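Local atomic coordinates of CalsepRRP (Calystegia sepium, PDB entry 1JY5), a protein that belongs to the ribonuclease T2 family and probably binds and cleaves RNA as its relatives do. Residues 129-141 with 152-164. Numbering follows the deposited sequence.
Sequences KYNISEILSESGY and EGIMSAIQSALRV
Helix 132-137 crosses helix 152-162 with 9.3 Å between their axes and 115° between their directions, and Ile135 drops as a knob into the hole formed by Ala157, Ile158, Ala161 and Leu162. Asn131 caps the short helix through OD1, and a Schellman motif with Gly140 at positive phi ends it, turning Tyr141 back toward the longer helix. Ala161 suits the crossing because its small methyl leaves room for the knob: Ile135 CD1 lies 3.7 Å from Ala161 CB. Branched Leu136 rests CD2 against both Ile154 CG2 and Ile158 CG1, at 3.7 and 3.8 Å. With CG anti to its carbonyl carbon (chi1 -53°), the Tyr141 ring meets Ile154, whose CG1 makes a CH-pi contact over one face, 4.1 Å from the centroid. Gly153 fits where a CB would collide with Tyr141 OH. Replacing Tyr141 by an alanine would probably leave Ile154 without its aromatic cover and open a gap above Gly153. At the other end, Leu162 CD2 touches Tyr130 CD2 at 3.6 Å. Phe40 of strand 40-48 packs against Ile132 and Leu136, which seats helix 132-137 on the sheet. The contact is thus held mainly by van der Waals packing of aliphatic side chains and one CH-pi contact.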
loop_
_atom_site.group_PDB
_atom_site.type_symbol
_atom_site.label_atom_id
_atom_site.label_comp_id
_atom_site.label_asym_id
_atom_site.label_seq_id
_atom_site.Cartn_x
_atom_site.Cartn_y
_atom_site.Cartn_z
ATOM N N LYS A 129 5.397 11.465 -2.338
ATOM C CA LYS A 129 5.512 12.103 -3.646
ATOM C C LYS A 129 4.221 12.000 -4.454
ATOM O O LYS A 129 3.769 12.985 -5.042
ATOM C CB LYS A 129 6.662 11.486 -4.450
ATOM C CG LYS A 129 6.842 12.137 -5.814
ATOM C CD LYS A 129 7.971 11.519 -6.613
ATOM C CE LYS A 129 8.168 12.273 -7.927
ATOM N NZ LYS A 129 9.183 11.610 -8.788
ATOM N N TYR A 130 3.639 10.804 -4.489
ATOM C CA TYR A 130 2.408 10.575 -5.234
ATOM C C TYR A 130 1.219 10.387 -4.303
ATOM O O TYR A 130 0.804 9.260 -4.023
ATOM C CB TYR A 130 2.552 9.347 -6.139
ATOM C CG TYR A 130 3.688 9.459 -7.129
ATOM C CD1 TYR A 130 4.906 8.816 -6.904
ATOM C CD2 TYR A 130 3.551 10.219 -8.293
ATOM C CE1 TYR A 130 5.959 8.926 -7.812
ATOM C CE2 TYR A 130 4.599 10.333 -9.205
ATOM C CZ TYR A 130 5.797 9.683 -8.956
ATOM O OH TYR A 130 6.834 9.792 -9.852
ATOM N N ASN A 131 0.673 11.502 -3.830
ATOM C CA ASN A 131 -0.461 11.476 -2.920
ATOM C C ASN A 131 -1.723 11.118 -3.688
ATOM O O ASN A 131 -2.358 11.979 -4.300
ATOM C CB ASN A 131 -0.637 12.840 -2.261
ATOM C CG ASN A 131 -1.631 12.803 -1.122
ATOM O OD1 ASN A 131 -2.590 12.030 -1.145
ATOM N ND2 ASN A 131 -1.416 13.647 -0.125
ATOM N N ILE A 132 -2.085 9.845 -3.656
ATOM C CA ILE A 132 -3.266 9.391 -4.366
ATOM C C ILE A 132 -4.537 9.970 -3.758
ATOM O O ILE A 132 -5.499 10.250 -4.472
ATOM C CB ILE A 132 -3.340 7.860 -4.366
ATOM C CG1 ILE A 132 -2.024 7.288 -4.909
ATOM C CG2 ILE A 132 -4.512 7.391 -5.213
ATOM C CD1 ILE A 132 -1.642 7.827 -6.295
ATOM N N SER A 133 -4.540 10.159 -2.442
ATOM C CA SER A 133 -5.704 10.717 -1.760
ATOM C C SER A 133 -5.984 12.134 -2.260
ATOM O O SER A 133 -7.140 12.525 -2.419
ATOM C CB SER A 133 -5.474 10.734 -0.246
ATOM O OG SER A 133 -5.302 9.419 0.256
ATOM N N GLU A 134 -4.918 12.890 -2.513
ATOM C CA GLU A 134 -5.028 14.263 -3.002
ATOM C C GLU A 134 -5.491 14.287 -4.456
ATOM O O GLU A 134 -6.264 15.156 -4.860
ATOM C CB GLU A 134 -3.677 14.983 -2.884
ATOM C CG GLU A 134 -3.682 16.415 -3.421
ATOM C CD GLU A 134 -2.311 17.077 -3.375
ATOM O OE1 GLU A 134 -1.727 17.168 -2.274
ATOM O OE2 GLU A 134 -1.820 17.513 -4.440
ATOM N N ILE A 135 -5.009 13.333 -5.246
ATOM C CA ILE A 135 -5.395 13.261 -6.648
ATOM C C ILE A 135 -6.894 12.997 -6.768
ATOM O O ILE A 135 -7.579 13.607 -7.590
ATOM C CB ILE A 135 -4.624 12.150 -7.385
ATOM C CG1 ILE A 135 -3.157 12.563 -7.548
ATOM C CG2 ILE A 135 -5.265 11.877 -8.743
ATOM C CD1 ILE A 135 -2.273 11.492 -8.161
ATOM N N LEU A 136 -7.404 12.090 -5.944
ATOM C CA LEU A 136 -8.827 11.777 -5.980
ATOM C C LEU A 136 -9.668 12.947 -5.472
ATOM O O LEU A 136 -10.668 13.307 -6.090
ATOM C CB LEU A 136 -9.128 10.524 -5.152
ATOM C CG LEU A 136 -8.590 9.195 -5.689
ATOM C CD1 LEU A 136 -9.129 8.063 -4.829
ATOM C CD2 LEU A 136 -9.008 9.001 -7.145
ATOM N N SER A 137 -9.258 13.548 -4.359
ATOM C CA SER A 137 -10.006 14.667 -3.796
ATOM C C SER A 137 -10.146 15.825 -4.781
ATOM O O SER A 137 -11.219 16.415 -4.905
ATOM C CB SER A 137 -9.352 15.159 -2.500
ATOM O OG SER A 137 -8.016 15.570 -2.715
ATOM N N GLU A 138 -9.070 16.144 -5.490
ATOM C CA GLU A 138 -9.109 17.237 -6.454
ATOM C C GLU A 138 -9.957 16.892 -7.681
ATOM O O GLU A 138 -10.193 17.742 -8.539
ATOM C CB GLU A 138 -7.687 17.609 -6.881
ATOM C CG GLU A 138 -6.774 17.916 -5.700
ATOM C CD GLU A 138 -5.388 18.343 -6.124
ATOM O OE1 GLU A 138 -4.871 17.789 -7.117
ATOM O OE2 GLU A 138 -4.807 19.220 -5.451
ATOM N N SER A 139 -10.415 15.645 -7.764
ATOM C CA SER A 139 -11.246 15.220 -8.886
ATOM C C SER A 139 -12.687 14.945 -8.475
ATOM O O SER A 139 -13.471 14.401 -9.255
ATOM C CB SER A 139 -10.661 13.973 -9.551
ATOM O OG SER A 139 -9.663 14.321 -10.491
ATOM N N GLY A 140 -13.031 15.312 -7.245
ATOM C CA GLY A 140 -14.387 15.109 -6.764
ATOM C C GLY A 140 -14.632 13.805 -6.028
ATOM O O GLY A 140 -15.735 13.574 -5.539
ATOM N N TYR A 141 -13.615 12.950 -5.946
ATOM C CA TYR A 141 -13.764 11.675 -5.256
ATOM C C TYR A 141 -13.279 11.806 -3.819
ATOM O O TYR A 141 -12.091 11.653 -3.524
ATOM C CB TYR A 141 -12.996 10.580 -5.996
ATOM C CG TYR A 141 -13.359 10.502 -7.459
ATOM C CD1 TYR A 141 -12.611 11.181 -8.417
ATOM C CD2 TYR A 141 -14.482 9.793 -7.883
ATOM C CE1 TYR A 141 -12.970 11.159 -9.763
ATOM C CE2 TYR A 141 -14.852 9.765 -9.227
ATOM C CZ TYR A 141 -14.092 10.452 -10.159
ATOM O OH TYR A 141 -14.457 10.443 -11.486
ATOM N N GLU A 152 -14.400 3.702 -13.286
ATOM C CA GLU A 152 -13.745 4.254 -14.468
ATOM C C GLU A 152 -13.336 5.697 -14.226
ATOM O O GLU A 152 -12.329 6.165 -14.761
ATOM C CB GLU A 152 -14.673 4.155 -15.692
ATOM C CG GLU A 152 -15.922 5.032 -15.645
ATOM C CD GLU A 152 -15.666 6.471 -16.071
ATOM O OE1 GLU A 152 -16.522 7.338 -15.787
ATOM O OE2 GLU A 152 -14.618 6.738 -16.698
ATOM N N GLY A 153 -14.121 6.395 -13.408
ATOM C CA GLY A 153 -13.826 7.777 -13.085
ATOM C C GLY A 153 -12.651 7.889 -12.129
ATOM O O GLY A 153 -11.825 8.791 -12.252
ATOM N N ILE A 154 -12.581 6.980 -11.163
ATOM C CA ILE A 154 -11.476 6.989 -10.212
ATOM C C ILE A 154 -10.202 6.602 -10.963
ATOM O O ILE A 154 -9.147 7.207 -10.772
ATOM C CB ILE A 154 -11.733 6.003 -9.058
ATOM C CG1 ILE A 154 -12.877 6.538 -8.187
ATOM C CG2 ILE A 154 -10.456 5.795 -8.248
ATOM C CD1 ILE A 154 -13.274 5.630 -7.046
ATOM N N MET A 155 -10.329 5.599 -11.828
ATOM C CA MET A 155 -9.229 5.105 -12.655
ATOM C C MET A 155 -8.683 6.226 -13.540
ATOM O O MET A 155 -7.481 6.499 -13.553
ATOM C CB MET A 155 -9.721 3.975 -13.568
ATOM C CG MET A 155 -10.190 2.715 -12.862
ATOM S SD MET A 155 -8.831 1.718 -12.270
ATOM C CE MET A 155 -8.572 0.590 -13.658
ATOM N N SER A 156 -9.581 6.865 -14.284
ATOM C CA SER A 156 -9.208 7.948 -15.186
ATOM C C SER A 156 -8.573 9.115 -14.443
ATOM O O SER A 156 -7.630 9.733 -14.935
ATOM C CB SER A 156 -10.440 8.431 -15.963
ATOM O OG SER A 156 -10.110 9.526 -16.803
ATOM N N ALA A 157 -9.089 9.418 -13.260
ATOM C CA ALA A 157 -8.543 10.514 -12.468
ATOM C C ALA A 157 -7.084 10.227 -12.116
ATOM O O ALA A 157 -6.218 11.085 -12.275
ATOM C CB ALA A 157 -9.366 10.706 -11.193
ATOM N N ILE A 158 -6.807 9.018 -11.641
ATOM C CA ILE A 158 -5.435 8.659 -11.283
ATOM C C ILE A 158 -4.563 8.603 -12.537
ATOM O O ILE A 158 -3.466 9.156 -12.564
ATOM C CB ILE A 158 -5.398 7.307 -10.552
ATOM C CG1 ILE A 158 -6.232 7.412 -9.274
ATOM C CG2 ILE A 158 -3.959 6.923 -10.216
ATOM C CD1 ILE A 158 -6.421 6.114 -8.542
ATOM N N GLN A 159 -5.071 7.943 -13.572
ATOM C CA GLN A 159 -4.369 7.810 -14.839
ATOM C C GLN A 159 -3.921 9.141 -15.438
ATOM O O GLN A 159 -2.776 9.281 -15.871
ATOM C CB GLN A 159 -5.257 7.079 -15.850
ATOM C CG GLN A 159 -4.990 7.462 -17.303
ATOM C CD GLN A 159 -3.615 7.044 -17.773
ATOM O OE1 GLN A 159 -3.123 7.520 -18.796
ATOM N NE2 GLN A 159 -2.989 6.142 -17.030
ATOM N N SER A 160 -4.818 10.122 -15.477
ATOM C CA SER A 160 -4.457 11.411 -16.057
ATOM C C SER A 160 -3.417 12.160 -15.225
ATOM O O SER A 160 -2.675 12.977 -15.756
ATOM C CB SER A 160 -5.708 12.281 -16.267
ATOM O OG SER A 160 -6.337 12.605 -15.043
ATOM N N ALA A 161 -3.346 11.873 -13.928
ATOM C CA ALA A 161 -2.375 12.545 -13.070
ATOM C C ALA A 161 -1.005 11.859 -13.077
ATOM O O ALA A 161 0.022 12.529 -13.015
ATOM C CB ALA A 161 -2.908 12.628 -11.639
ATOM N N LEU A 162 -0.985 10.530 -13.168
ATOM C CA LEU A 162 0.277 9.784 -13.152
ATOM C C LEU A 162 0.783 9.364 -14.532
ATOM O O LEU A 162 1.969 9.098 -14.703
ATOM C CB LEU A 162 0.127 8.534 -12.272
ATOM C CG LEU A 162 -0.414 8.762 -10.857
ATOM C CD1 LEU A 162 -0.522 7.434 -10.114
ATOM C CD2 LEU A 162 0.501 9.720 -10.108
ATOM N N ARG A 163 -0.119 9.301 -15.506
ATOM C CA ARG A 163 0.234 8.899 -16.859
ATOM C C ARG A 163 0.420 7.383 -16.909
ATOM O O ARG A 163 0.955 6.833 -17.868
ATOM C CB ARG A 163 1.501 9.631 -17.329
ATOM C CG ARG A 163 1.346 11.153 -17.342
ATOM C CD ARG A 163 2.694 11.871 -17.421
ATOM N NE ARG A 163 2.541 13.326 -17.346
ATOM C CZ ARG A 163 3.540 14.178 -17.132
ATOM N NH1 ARG A 163 4.778 13.730 -16.966
ATOM N NH2 ARG A 163 3.299 15.483 -17.083
ATOM N N VAL A 164 -0.013 6.712 -15.845
ATOM C CA VAL A 164 0.031 5.257 -15.788
ATOM C C VAL A 164 -1.293 4.791 -15.183
ATOM O O VAL A 164 -1.956 5.532 -14.452
ATOM C CB VAL A 164 1.229 4.708 -14.952
ATOM C CG1 VAL A 164 2.534 4.950 -15.705
ATOM C CG2 VAL A 164 1.273 5.364 -13.571
#